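Local coordinates for ABC-type metal ion transport system, periplasmic component (Vibrio vulnificus, PDB 3K2D), which binds methionine, probably as the substrate-binding lipoprotein of an ABC-type uptake system, and activates Toll-like receptor 2, at residues Ala49-Gly54 / Leu203-Gln208. The protein carries 4 engineered substitutions. Sequence-based numbering, arbitrary orientation.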
loop_
_atom_site.group_PDB
_atom_site.type_symbol
_atom_site.label_atom_id
_atom_site.label_comp_id
_atom_site.label_asym_id
_atom_site.label_seq_id
_atom_site.Cartn_x
_atom_site.Cartn_y
_atom_site.Cartn_z
ATOM N N ALA A 49 -7.820 -4.266 12.069
ATOM C CA ALA A 49 -8.137 -4.602 13.448
ATOM C C ALA A 49 -9.053 -3.531 14.028
ATOM O O ALA A 49 -9.988 -3.839 14.759
ATOM C CB ALA A 49 -6.861 -4.715 14.279
ATOM N N ALA A 50 -8.787 -2.273 13.696
ATOM C CA ALA A 50 -9.611 -1.186 14.208
ATOM C C ALA A 50 -11.011 -1.278 13.616
ATOM O O ALA A 50 -12.015 -1.104 14.318
ATOM C CB ALA A 50 -8.988 0.169 13.864
ATOM N N LEU A 51 -11.062 -1.555 12.316
ATOM C CA LEU A 51 -12.322 -1.670 11.608
ATOM C C LEU A 51 -13.155 -2.796 12.223
ATOM O O LEU A 51 -14.318 -2.601 12.592
ATOM C CB LEU A 51 -12.053 -1.942 10.124
ATOM C CG LEU A 51 -13.274 -2.171 9.224
ATOM C CD1 LEU A 51 -14.293 -1.074 9.447
ATOM C CD2 LEU A 51 -12.841 -2.216 7.760
ATOM N N ASP A 52 -12.541 -3.968 12.342
ATOM C CA ASP A 52 -13.194 -5.140 12.904
ATOM C C ASP A 52 -13.653 -4.916 14.348
ATOM O O ASP A 52 -14.742 -5.340 14.721
ATOM C CB ASP A 52 -12.239 -6.332 12.840
ATOM C CG ASP A 52 -12.893 -7.631 13.269
ATOM O OD1 ASP A 52 -13.816 -8.096 12.568
ATOM O OD2 ASP A 52 -12.482 -8.185 14.308
ATOM N N ASP A 53 -12.823 -4.246 15.150
ATOM C CA ASP A 53 -13.153 -3.970 16.544
ATOM C C ASP A 53 -14.260 -2.935 16.709
ATOM O O ASP A 53 -14.875 -2.854 17.772
ATOM C CB ASP A 53 -11.932 -3.463 17.319
ATOM C CG ASP A 53 -10.894 -4.540 17.557
ATOM O OD1 ASP A 53 -11.283 -5.700 17.833
ATOM O OD2 ASP A 53 -9.681 -4.218 17.487
ATOM N N GLY A 54 -14.501 -2.135 15.676
ATOM C CA GLY A 54 -15.527 -1.113 15.766
ATOM C C GLY A 54 -14.971 0.257 16.124
ATOM O O GLY A 54 -15.723 1.172 16.440
ATOM N N LEU A 203 -8.087 -0.240 -1.912
ATOM C CA LEU A 203 -9.505 -0.312 -1.675
ATOM C C LEU A 203 -9.998 0.415 -0.447
ATOM O O LEU A 203 -9.233 0.783 0.445
ATOM C CB LEU A 203 -9.897 -1.776 -1.501
ATOM C CG LEU A 203 -9.186 -2.845 -2.321
ATOM C CD1 LEU A 203 -9.362 -4.186 -1.652
ATOM C CD2 LEU A 203 -9.735 -2.865 -3.710
ATOM N N ILE A 204 -11.307 0.612 -0.423
ATOM C CA ILE A 204 -11.956 1.199 0.723
ATOM C C ILE A 204 -12.695 -0.019 1.248
ATOM O O ILE A 204 -13.542 -0.600 0.562
ATOM C CB ILE A 204 -12.948 2.294 0.335
ATOM C CG1 ILE A 204 -12.182 3.504 -0.212
ATOM C CG2 ILE A 204 -13.802 2.667 1.547
ATOM C CD1 ILE A 204 -13.062 4.625 -0.732
ATOM N N VAL A 205 -12.332 -0.437 2.446
ATOM C CA VAL A 205 -12.944 -1.601 3.041
ATOM C C VAL A 205 -13.754 -1.213 4.265
ATOM O O VAL A 205 -13.370 -0.311 5.036
ATOM C CB VAL A 205 -11.873 -2.639 3.453
ATOM C CG1 VAL A 205 -12.540 -3.868 4.043
ATOM C CG2 VAL A 205 -11.020 -3.011 2.240
ATOM N N ALA A 206 -14.876 -1.904 4.435
ATOM C CA ALA A 206 -15.756 -1.661 5.560
ATOM C C ALA A 206 -16.076 -3.011 6.185
ATOM O O ALA A 206 -15.627 -4.054 5.694
ATOM C CB ALA A 206 -17.032 -0.983 5.078
ATOM N N ARG A 207 -16.833 -3.003 7.278
ATOM C CA ARG A 207 -17.214 -4.264 7.890
ATOM C C ARG A 207 -18.234 -4.932 6.986
ATOM O O ARG A 207 -18.832 -4.303 6.116
ATOM C CB ARG A 207 -17.816 -4.060 9.275
ATOM C CG ARG A 207 -16.785 -3.811 10.352
ATOM C CD ARG A 207 -17.414 -3.880 11.717
ATOM N NE ARG A 207 -18.360 -2.792 11.929
ATOM C CZ ARG A 207 -17.997 -1.529 12.105
ATOM N NH1 ARG A 207 -16.715 -1.204 12.092
ATOM N NH2 ARG A 207 -18.909 -0.594 12.306
ATOM N N GLN A 208 -18.413 -6.222 7.204
ATOM C CA GLN A 208 -19.347 -7.042 6.452
ATOM C C GLN A 208 -20.786 -6.593 6.743
ATOM O O GLN A 208 -21.653 -6.642 5.869
ATOM C CB GLN A 208 -19.123 -8.481 6.891
ATOM C CG GLN A 208 -19.713 -9.568 6.056
ATOM C CD GLN A 208 -19.067 -10.899 6.400
ATOM O OE1 GLN A 208 -17.923 -11.166 6.013
ATOM N NE2 GLN A 208 -19.783 -11.728 7.157
#
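Arg207, at the end of strand 202-207, reaches the last turn of helix 47-53 and donates from NH1 to the carbonyl O of Leu51 at 2.8 Å. The bond is bent, with an N-H...O angle of 144°, and the carbonyl oxygen sits at the edge of the guanidinium, tilted a little from its plane. A bend at chi3 (-66°) turns the guanidinium back to the helix, while the aliphatic part of the chain passes across Leu51, bringing Arg207 CG within 3.8 Å of Leu51 CD1. The other branch of Leu51 is directed at the strand backbone: CD2 lies 3.4 Å from Val205 O and 4.1 Å from Val205 CG1. With CG anti to the backbone N (chi1 177°), the leucine extends from the helix toward the strand, where it also touches Asn59 of strand 58-63.

Leu51 O has a second donor in Gly54 N (3.1 Å), part of the Schellman motif that ends the helix with glycine at positive phi. Arg207 NH1 bonds to Ile56 O as well, so one nitrogen ties the helix end to the loop that follows. Strand 202-207 runs between strands 58-63 and 78-83, antiparallel to both. The arrangement is helix-on-sheet packing in one alpha/beta lobe of a periplasmic-binding-protein fold, with bound methionine about 9 Å from the Val205 side chain.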